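Local atomic coordinates of periplasmic binding protein/LacI transcriptional regulator (Shewanella sp. ANA-3, PDB entry 5OCP), a protein that binds the alpha and beta anomers of L-arabinofuranose in the periplasm and probably delivers the sugar to a membrane ABC transporter. Residues Gly13-Phe18 / Ile86-Ile91; Arg102-Phe107 / Ala266-Thr271; Gly111-Gln116 / Thr272-Thr277. One frame throughout, in Å; residues are numbered along the deposited sequence.

Contact 1 (Gly13-Phe18 / Ile86-Ile91); sequences GWRTSF and IVDRNI. With FUB (beta-L-arabinofuranose), chain J; AHR (alpha-L-arabinofuranose), chain I.
R15 and D88 meet because each swings its CG to the far side of its backbone N (chi1 173° and 163°); the arginine chain then bends at chi2 and chi3, carrying its guanidinium from helix 13-29 to the loop after strand 84-87. This is part of the sugar pocket in the cleft of a periplasmic binding protein. The two form a salt bridge of two hydrogen bonds to a single carboxylate oxygen: R15 NH2 reaches D88 OD2 at 2.7 Å on the syn side, and R15 NH1 reaches the same OD2 at 2.8 Å on the anti side, both nitrogens tilted out of the carboxylate plane. That oxygen lies at the edge of the guanidinium, in its plane, yet the guanidinium and carboxylate planes are turned 35° against each other. D88 OD1 is thus left to the ligand, 2.6 Å from the O5 hydroxyl of either anomer.

R89, extended from CG to NE, meets the sugar along its guanidinium edge: R89 NE donates to O5 at 3.0 Å and R89 NH2 to the ring oxygen O4 at 2.9 Å. R15 NH2 gives O4 a second, longer bond of 3.2 Å. In converging on O4, R15 NH2 comes to lie over one face of the R89 guanidinium; the charge of D88, and that of E11, which pairs with R15 NE, probably eases this closeness. W14 CZ3 lies above one face of the R15 guanidinium, toward its rim, and the F18 ring edge meets V87, CZ to CG2 at 3.8 Å. An alanine here in place of R15 removes both bonds to OD2, and the buried D88 carboxylate would probably be less firmly oriented toward O5. Since O4 and O5 are common to both anomers, which differ at C1, this chemistry is consistent with a site that accepts either form.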
loop_
_atom_site.group_PDB
_atom_site.type_symbol
_atom_site.label_atom_id
_atom_site.label_comp_id
_atom_site.label_asym_id
_atom_site.label_seq_id
_atom_site.Cartn_x
_atom_site.Cartn_y
_atom_site.Cartn_z
ATOM N N GLY A 13 -7.558 0.409 -5.639
ATOM C CA GLY A 13 -8.277 1.488 -5.076
ATOM C C GLY A 13 -7.548 2.269 -4.004
ATOM O O GLY A 13 -7.677 3.543 -3.942
ATOM N N TRP A 14 -6.731 1.613 -3.192
ATOM C CA TRP A 14 -5.860 2.358 -2.302
ATOM C C TRP A 14 -4.957 3.369 -3.051
ATOM O O TRP A 14 -4.896 4.582 -2.695
ATOM C CB TRP A 14 -5.006 1.464 -1.358
ATOM C CG TRP A 14 -4.237 2.351 -0.437
ATOM C CD1 TRP A 14 -4.700 2.863 0.808
ATOM C CD2 TRP A 14 -2.952 2.949 -0.616
ATOM N NE1 TRP A 14 -3.749 3.699 1.351
ATOM C CE2 TRP A 14 -2.718 3.830 0.486
ATOM C CE3 TRP A 14 -1.985 2.909 -1.625
ATOM C CZ2 TRP A 14 -1.533 4.538 0.621
ATOM C CZ3 TRP A 14 -0.820 3.593 -1.473
ATOM C CH2 TRP A 14 -0.607 4.423 -0.377
ATOM N N ARG A 15 -4.296 2.887 -4.101
ATOM C CA ARG A 15 -3.407 3.735 -4.841
ATOM C C ARG A 15 -4.096 4.942 -5.431
ATOM O O ARG A 15 -3.549 6.063 -5.438
ATOM C CB ARG A 15 -2.753 2.912 -5.924
ATOM C CG ARG A 15 -1.908 3.685 -6.891
ATOM C CD ARG A 15 -0.539 4.046 -6.446
ATOM N NE ARG A 15 0.185 2.943 -5.784
ATOM C CZ ARG A 15 1.194 3.139 -4.908
ATOM N NH1 ARG A 15 1.612 4.330 -4.663
ATOM N NH2 ARG A 15 1.707 2.124 -4.181
ATOM N N THR A 16 -5.287 4.731 -6.007
ATOM C CA THR A 16 -5.998 5.887 -6.595
ATOM C C THR A 16 -6.469 6.815 -5.506
ATOM O O THR A 16 -6.414 8.097 -5.687
ATOM C CB THR A 16 -7.154 5.435 -7.501
ATOM O OG1 THR A 16 -7.993 4.582 -6.793
ATOM C CG2 THR A 16 -6.658 4.614 -8.666
ATOM N N SER A 17 -6.840 6.293 -4.340
ATOM C CA SER A 17 -7.142 7.138 -3.186
ATOM C C SER A 17 -5.962 7.988 -2.708
ATOM O O SER A 17 -6.109 9.192 -2.323
ATOM C CB SER A 17 -7.763 6.324 -2.015
ATOM O OG SER A 17 -6.753 5.649 -1.225
ATOM N N PHE A 18 -4.770 7.412 -2.802
ATOM C CA PHE A 18 -3.494 8.095 -2.488
ATOM C C PHE A 18 -3.283 9.195 -3.464
ATOM O O PHE A 18 -2.972 10.357 -3.046
ATOM C CB PHE A 18 -2.349 7.114 -2.520
ATOM C CG PHE A 18 -0.990 7.639 -2.232
ATOM C CD1 PHE A 18 -0.753 8.722 -1.452
ATOM C CD2 PHE A 18 0.119 6.924 -2.773
ATOM C CE1 PHE A 18 0.528 9.124 -1.206
ATOM C CE2 PHE A 18 1.423 7.315 -2.548
ATOM C CZ PHE A 18 1.610 8.439 -1.756
ATOM N N ILE A 86 10.868 10.746 -0.802
ATOM C CA ILE A 86 10.327 9.463 -1.151
ATOM C C ILE A 86 9.120 9.240 -0.307
ATOM O O ILE A 86 9.124 9.542 0.889
ATOM C CB ILE A 86 11.377 8.361 -0.839
ATOM C CG1 ILE A 86 12.713 8.613 -1.523
ATOM C CG2 ILE A 86 10.853 6.968 -1.177
ATOM C CD1 ILE A 86 12.616 8.707 -3.047
ATOM N N VAL A 87 8.037 8.676 -0.878
ATOM C CA VAL A 87 6.832 8.374 -0.151
ATOM C C VAL A 87 6.366 6.931 -0.468
ATOM O O VAL A 87 6.612 6.404 -1.534
ATOM C CB VAL A 87 5.669 9.304 -0.461
ATOM C CG1 VAL A 87 6.022 10.717 0.020
ATOM C CG2 VAL A 87 5.318 9.316 -1.938
ATOM N N ASP A 88 5.737 6.343 0.519
ATOM C CA ASP A 88 5.017 5.067 0.372
ATOM C C ASP A 88 6.031 3.956 0.361
ATOM O O ASP A 88 6.438 3.511 1.459
ATOM C CB ASP A 88 4.003 5.152 -0.789
ATOM C CG ASP A 88 3.519 3.763 -1.261
ATOM O OD1 ASP A 88 3.473 2.817 -0.417
ATOM O OD2 ASP A 88 3.247 3.582 -2.497
ATOM N N ARG A 89 6.519 3.529 -0.789
ATOM C CA ARG A 89 7.528 2.478 -0.858
ATOM C C ARG A 89 8.928 3.057 -0.642
ATOM O O ARG A 89 9.083 4.234 -0.209
ATOM C CB ARG A 89 7.390 1.654 -2.135
ATOM C CG ARG A 89 5.995 1.072 -2.277
ATOM C CD ARG A 89 5.836 0.297 -3.580
ATOM N NE ARG A 89 4.430 -0.201 -3.704
ATOM C CZ ARG A 89 3.950 -0.758 -4.824
ATOM N NH1 ARG A 89 4.681 -0.882 -5.918
ATOM N NH2 ARG A 89 2.650 -1.101 -4.894
ATOM N N ASN A 90 9.903 2.197 -0.800
ATOM C CA ASN A 90 11.289 2.614 -0.506
ATOM C C ASN A 90 12.151 2.445 -1.739
ATOM O O ASN A 90 11.868 1.719 -2.690
ATOM C CB ASN A 90 11.903 1.804 0.657
ATOM C CG ASN A 90 13.062 2.516 1.371
ATOM O OD1 ASN A 90 13.317 3.694 1.150
ATOM N ND2 ASN A 90 13.816 1.754 2.157
ATOM N N ILE A 91 13.321 3.065 -1.676
ATOM C CA ILE A 91 14.370 2.902 -2.682
ATOM C C ILE A 91 15.589 2.286 -1.976
ATOM O O ILE A 91 15.726 2.421 -0.757
ATOM C CB ILE A 91 14.718 4.244 -3.344
ATOM C CG1 ILE A 91 15.335 5.199 -2.341
ATOM C CG2 ILE A 91 13.497 4.853 -4.046
ATOM C CD1 ILE A 91 15.845 6.521 -2.923
HETATM O O5 FUB J . 2.631 0.614 -1.447
HETATM C C5 FUB J . 1.358 0.479 -0.896
HETATM C C4 FUB J . 0.620 -0.683 -1.541
HETATM O O4 FUB J . 0.607 -0.581 -2.944
HETATM C C3 FUB J . -0.835 -0.779 -1.055
HETATM O O3 FUB J . -0.849 -1.479 0.150
HETATM C C2 FUB J . -1.462 -1.522 -2.230
HETATM O O2 FUB J . -2.852 -1.340 -2.359
HETATM C C1 FUB J . -0.639 -1.099 -3.446
HETATM O O1 FUB J . -1.275 -0.062 -4.013
HETATM O O5 AHR I . 2.632 0.615 -1.448
HETATM C C5 AHR I . 1.362 0.480 -0.890
HETATM C C4 AHR I . 0.625 -0.683 -1.529
HETATM O O4 AHR I . 0.603 -0.563 -2.932
HETATM C C3 AHR I . -0.831 -0.779 -1.035
HETATM O O3 AHR I . -0.849 -1.493 0.158
HETATM C C2 AHR I . -1.460 -1.456 -2.242
HETATM O O2 AHR I . -2.847 -1.331 -2.361
HETATM C C1 AHR I . -0.765 -0.684 -3.349
HETATM O O1 AHR I . -0.822 -1.397 -4.477
#

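Contact 2 (Arg102-Phe107 / Ala266-Thr271); sequences RIASDF and AKLIST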
loop_
_atom_site.group_PDB
_atom_site.type_symbol
_atom_site.label_atom_id
_atom_site.label_comp_id
_atom_site.label_asym_id
_atom_site.label_seq_id
_atom_site.Cartn_x
_atom_site.Cartn_y
_atom_site.Cartn_z
ATOM N N ARG A 102 12.000 10.344 3.759
ATOM C CA ARG A 102 11.000 9.376 3.328
ATOM C C ARG A 102 9.809 9.358 4.282
ATOM O O ARG A 102 9.973 9.226 5.494
ATOM C CB ARG A 102 11.615 7.978 3.231
ATOM C CG ARG A 102 10.595 6.859 3.098
ATOM C CD ARG A 102 11.247 5.572 2.618
ATOM N NE ARG A 102 10.261 4.532 2.337
ATOM C CZ ARG A 102 9.986 3.523 3.156
ATOM N NH1 ARG A 102 10.622 3.414 4.314
ATOM N NH2 ARG A 102 9.073 2.622 2.818
ATOM N N ILE A 103 8.610 9.494 3.724
ATOM C CA ILE A 103 7.392 9.497 4.517
ATOM C C ILE A 103 6.714 8.165 4.246
ATOM O O ILE A 103 6.392 7.889 3.121
ATOM C CB ILE A 103 6.440 10.602 4.129
ATOM C CG1 ILE A 103 7.133 11.958 4.039
ATOM C CG2 ILE A 103 5.237 10.595 5.065
ATOM C CD1 ILE A 103 8.024 12.344 5.236
ATOM N N ALA A 104 6.573 7.297 5.264
ATOM C CA ALA A 104 6.074 5.977 4.994
ATOM C C ALA A 104 5.443 5.379 6.260
ATOM O O ALA A 104 5.779 5.785 7.366
ATOM C CB ALA A 104 7.166 5.090 4.451
ATOM N N SER A 105 4.600 4.384 6.087
ATOM C CA SER A 105 4.261 3.496 7.194
ATOM C C SER A 105 5.324 2.426 7.319
ATOM O O SER A 105 6.250 2.297 6.474
ATOM C CB SER A 105 2.881 2.848 6.959
ATOM O OG SER A 105 3.026 2.030 5.779
ATOM N N ASP A 106 5.283 1.712 8.440
ATOM C CA ASP A 106 6.165 0.581 8.682
ATOM C C ASP A 106 5.426 -0.708 8.200
ATOM O O ASP A 106 4.599 -1.291 8.890
ATOM C CB ASP A 106 6.572 0.483 10.140
ATOM C CG ASP A 106 7.541 -0.693 10.409
ATOM O OD1 ASP A 106 7.661 -1.642 9.592
ATOM O OD2 ASP A 106 8.091 -0.713 11.546
ATOM N N PHE A 107 5.760 -1.098 6.974
ATOM C CA PHE A 107 5.131 -2.256 6.354
ATOM C C PHE A 107 5.362 -3.544 7.142
ATOM O O PHE A 107 4.486 -4.383 7.188
ATOM C CB PHE A 107 5.674 -2.462 4.919
ATOM C CG PHE A 107 5.390 -1.351 3.979
ATOM C CD1 PHE A 107 4.069 -1.020 3.654
ATOM C CD2 PHE A 107 6.416 -0.723 3.307
ATOM C CE1 PHE A 107 3.789 -0.038 2.734
ATOM C CE2 PHE A 107 6.159 0.271 2.375
ATOM C CZ PHE A 107 4.844 0.637 2.119
ATOM N N ALA A 266 15.242 14.460 9.637
ATOM C CA ALA A 266 15.362 13.019 9.672
ATOM C C ALA A 266 15.070 12.425 8.319
ATOM O O ALA A 266 14.243 12.966 7.603
ATOM C CB ALA A 266 14.410 12.440 10.683
ATOM N N LYS A 267 15.669 11.273 8.059
ATOM C CA LYS A 267 15.615 10.587 6.779
ATOM C C LYS A 267 14.402 9.699 6.645
ATOM O O LYS A 267 14.026 9.343 5.525
ATOM C CB LYS A 267 16.874 9.768 6.507
ATOM C CG LYS A 267 18.096 10.674 6.390
ATOM C CD LYS A 267 18.033 11.437 5.104
ATOM C CE LYS A 267 19.352 12.137 4.802
ATOM N NZ LYS A 267 19.252 13.002 3.575
ATOM N N LEU A 268 13.771 9.375 7.749
ATOM C CA LEU A 268 12.468 8.630 7.739
ATOM C C LEU A 268 11.545 9.136 8.764
ATOM O O LEU A 268 11.962 9.268 9.935
ATOM C CB LEU A 268 12.756 7.108 8.018
ATOM C CG LEU A 268 11.538 6.191 8.134
ATOM C CD1 LEU A 268 10.764 6.165 6.809
ATOM C CD2 LEU A 268 11.994 4.769 8.496
ATOM N N ILE A 269 10.279 9.458 8.380
ATOM C CA ILE A 269 9.249 9.946 9.252
ATOM C C ILE A 269 8.103 8.900 9.023
ATOM O O ILE A 269 7.640 8.699 7.871
ATOM C CB ILE A 269 8.736 11.303 8.775
ATOM C CG1 ILE A 269 9.851 12.365 8.725
ATOM C CG2 ILE A 269 7.567 11.704 9.579
ATOM C CD1 ILE A 269 10.484 12.551 10.025
ATOM N N SER A 270 7.705 8.196 10.067
ATOM C CA SER A 270 6.828 7.075 9.875
ATOM C C SER A 270 5.763 6.969 10.948
ATOM O O SER A 270 6.062 7.113 12.116
ATOM C CB SER A 270 7.705 5.835 9.840
ATOM O OG SER A 270 6.953 4.627 9.667
ATOM N N THR A 271 4.536 6.554 10.544
ATOM C CA THR A 271 3.475 6.217 11.486
ATOM C C THR A 271 2.683 5.092 10.801
ATOM O O THR A 271 2.560 5.149 9.561
ATOM C CB THR A 271 2.481 7.384 11.738
ATOM O OG1 THR A 271 3.175 8.453 12.401
ATOM C CG2 THR A 271 1.345 6.991 12.619
HETATM O O HOH W 1 8.846 2.859 8.433
#
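R102 and I269 are joined backbone to backbone in a parallel beta ladder that adds the last strand to the N-terminal lobe's sheet in this two-lobed, type I periplasmic binding protein fold. R102 N donates to K267 O at 2.9 Å and R102 O accepts from I269 N, so R102 brackets L268; I269 O in turn takes the bond from A104 N (3.1 Å), bracketing I103. Strand 268-270 thereby becomes the outermost strand on this side, its axis turned 19° from that of strand 102-104.

At A104 the ladder changes character. S270, with its OG opposite the backbone N (chi1 179°), brings its hydroxyl to A104 O at 2.8 Å, approaching from above the carbonyl plane, while T271 N adds only a weak bond to the same oxygen. A water donates to S270 OG and weakly to S105 O, tying the strand ends together where both segments leave for the other lobe.

Side chains follow the rungs. I103 and I269 lie side by side, CD1 of I103 touching CB of I269 at 3.8 Å, and the inner isoleucine also packs on V85 and V87 of the adjacent strand. On the other face L268 CD1 runs alongside the arginine, 3.8 Å from R102 CG. What positions that arginine lies further in: R102 NE is bound to the R89 carbonyl. In the turn, S105 OG is held by E110, and D106 caps the helix at E109 N. The methyl of A104 lies over the centre of the R102 guanidinium, its CB 3.4 Å above the plane.

Contact 3 (Gly111-Gln116 / Thr272-Thr277); sequences GRKIGQ and TGDVFT
I114 and V275 mark the closest backbone approach, their CA atoms 6.8 Å apart, where helix 107-121 lies against the edge of the mixed sheet in the C-terminal lobe. This is helix-on-sheet packing of an alpha/beta domain, with strand 275-277 the outermost strand, antiparallel to strand 239-242. Ahead of it, residues 272-274 are extended but outside the strand, the piece of chain arriving from the other lobe; after it, T277 caps the next helix through E279 N.

V275 points toward the helix and divides its two methyls between neighbouring residues: CG2 touches K113 CB at 3.8 Å, and CG1 faces I114 CD1 more loosely at 4.3 Å. Deeper in the lobe, I114 also packs on A239 and V241, while V275 is further covered by W117 of the same helix.

The lysine supplies the polar half. Its CG lies opposite the carbonyl carbon (chi1 -75°), and bends at chi3 and chi4 fold the chain over the G273 carbonyl, placing K113 NZ in a hydrogen bond 2.8 Å from G273 O. The ammonium sits 38° above the carbonyl plane, so it is not aligned with a lone pair. Anionic partners join in: E109, one helical turn earlier, forms a salt bridge with it, whereas D274 makes only a long salt bridge, K113 NZ lying 3.9 Å from D274 OD1. A water spans that distance. It accepts from K113 NZ at 2.7 Å and donates to D274 OD1 at 2.6 Å.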
loop_
_atom_site.group_PDB
_atom_site.type_symbol
_atom_site.label_atom_id
_atom_site.label_comp_id
_atom_site.label_asym_id
_atom_site.label_seq_id
_atom_site.Cartn_x
_atom_site.Cartn_y
_atom_site.Cartn_z
ATOM N N GLY A 111 2.426 -6.059 8.712
ATOM C CA GLY A 111 2.440 -7.549 8.621
ATOM C C GLY A 111 2.475 -8.239 9.956
ATOM O O GLY A 111 1.722 -9.209 10.197
ATOM N N ARG A 112 3.238 -7.690 10.899
ATOM C CA ARG A 112 3.247 -8.209 12.267
ATOM C C ARG A 112 1.873 -8.072 12.955
ATOM O O ARG A 112 1.435 -9.030 13.588
ATOM C CB ARG A 112 4.337 -7.564 13.130
ATOM C CG ARG A 112 5.713 -7.882 12.730
ATOM C CD ARG A 112 6.720 -7.602 13.865
ATOM N NE ARG A 112 6.742 -6.180 14.278
ATOM C CZ ARG A 112 7.423 -5.221 13.653
ATOM N NH1 ARG A 112 8.164 -5.488 12.600
ATOM N NH2 ARG A 112 7.383 -3.994 14.119
ATOM N N LYS A 113 1.231 -6.888 12.907
ATOM C CA LYS A 113 -0.047 -6.678 13.599
ATOM C C LYS A 113 -1.141 -7.577 13.054
ATOM O O LYS A 113 -1.923 -8.152 13.806
ATOM C CB LYS A 113 -0.482 -5.199 13.483
ATOM C CG LYS A 113 0.339 -4.279 14.393
ATOM C CD LYS A 113 0.229 -2.868 13.897
ATOM C CE LYS A 113 -0.873 -2.119 14.518
ATOM N NZ LYS A 113 -0.291 -0.741 14.653
ATOM N N ILE A 114 -1.159 -7.748 11.719
ATOM C CA ILE A 114 -2.218 -8.588 11.109
ATOM C C ILE A 114 -1.922 -10.063 11.415
ATOM O O ILE A 114 -2.845 -10.837 11.703
ATOM C CB ILE A 114 -2.454 -8.181 9.624
ATOM C CG1 ILE A 114 -3.857 -8.639 9.194
ATOM C CG2 ILE A 114 -1.348 -8.635 8.734
ATOM C CD1 ILE A 114 -4.944 -7.844 9.834
ATOM N N GLY A 115 -0.657 -10.447 11.364
ATOM C CA GLY A 115 -0.264 -11.818 11.763
ATOM C C GLY A 115 -0.611 -12.133 13.190
ATOM O O GLY A 115 -1.115 -13.196 13.516
ATOM N N GLN A 116 -0.347 -11.210 14.103
ATOM C CA GLN A 116 -0.686 -11.435 15.491
ATOM C C GLN A 116 -2.152 -11.545 15.700
ATOM O O GLN A 116 -2.604 -12.413 16.443
ATOM C CB GLN A 116 -0.098 -10.326 16.383
ATOM C CG GLN A 116 -0.124 -10.636 17.870
ATOM C CD GLN A 116 0.670 -11.879 18.235
ATOM O OE1 GLN A 116 1.869 -11.931 18.050
ATOM N NE2 GLN A 116 -0.017 -12.928 18.652
ATOM N N THR A 272 2.243 4.130 11.593
ATOM C CA THR A 272 1.564 2.930 11.075
ATOM C C THR A 272 0.156 2.877 11.637
ATOM O O THR A 272 -0.098 3.268 12.770
ATOM C CB THR A 272 2.417 1.695 11.393
ATOM O OG1 THR A 272 3.710 1.896 10.799
ATOM C CG2 THR A 272 1.830 0.384 10.879
ATOM N N GLY A 273 -0.774 2.385 10.838
ATOM C CA GLY A 273 -2.147 2.279 11.243
ATOM C C GLY A 273 -2.446 1.110 12.167
ATOM O O GLY A 273 -1.642 0.188 12.424
ATOM N N ASP A 274 -3.735 1.087 12.526
ATOM C CA ASP A 274 -4.300 0.099 13.460
ATOM C C ASP A 274 -5.054 -1.013 12.694
ATOM O O ASP A 274 -5.378 -0.860 11.534
ATOM C CB ASP A 274 -5.286 0.728 14.434
ATOM C CG ASP A 274 -4.620 1.544 15.528
ATOM O OD1 ASP A 274 -3.371 1.438 15.723
ATOM O OD2 ASP A 274 -5.383 2.344 16.153
ATOM N N VAL A 275 -5.239 -2.148 13.394
ATOM C CA VAL A 275 -6.063 -3.269 12.908
ATOM C C VAL A 275 -7.560 -2.949 13.139
ATOM O O VAL A 275 -7.956 -2.626 14.287
ATOM C CB VAL A 275 -5.717 -4.528 13.684
ATOM C CG1 VAL A 275 -6.549 -5.646 13.191
ATOM C CG2 VAL A 275 -4.285 -4.928 13.497
ATOM N N PHE A 276 -8.343 -3.067 12.063
ATOM C CA PHE A 276 -9.780 -2.909 12.109
ATOM C C PHE A 276 -10.387 -4.248 11.775
ATOM O O PHE A 276 -9.834 -5.006 10.930
ATOM C CB PHE A 276 -10.222 -1.869 11.173
ATOM C CG PHE A 276 -9.842 -0.464 11.610
ATOM C CD1 PHE A 276 -8.583 0.034 11.393
ATOM C CD2 PHE A 276 -10.681 0.274 12.335
ATOM C CE1 PHE A 276 -8.220 1.308 11.818
ATOM C CE2 PHE A 276 -10.346 1.578 12.775
ATOM C CZ PHE A 276 -9.105 2.059 12.526
ATOM N N THR A 277 -11.503 -4.566 12.442
ATOM C CA THR A 277 -12.131 -5.886 12.232
ATOM C C THR A 277 -13.659 -5.709 12.101
ATOM O O THR A 277 -14.192 -4.608 12.126
ATOM C CB THR A 277 -11.853 -6.793 13.420
ATOM O OG1 THR A 277 -12.693 -6.410 14.542
ATOM C CG2 THR A 277 -10.329 -6.827 13.828
HETATM O O HOH W 2 -1.270 0.401 16.921
#

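The three contacts grade from core to surface. Contact 1 is wholly buried and built on charge, its carboxylate and guanidinium groups turned to the sugar; contact 2 is partly buried and relies on backbone bonds; contact 3 lies at the surface, where a lysine, a carbonyl and water share the polar work beside a small apolar patch. Contacts 1 and 2 hold neighbouring strands, 84-87 and 101-104, of one sheet, probably hydrogen-bonded from I103 N to I86 O. Contacts 2 and 3 sit in different lobes, yet the same two chain passages run through both, and D106 N is probably hydrogen-bonded to T272 OG1 where one passage meets the other. Contacts 1 and 3 do not touch.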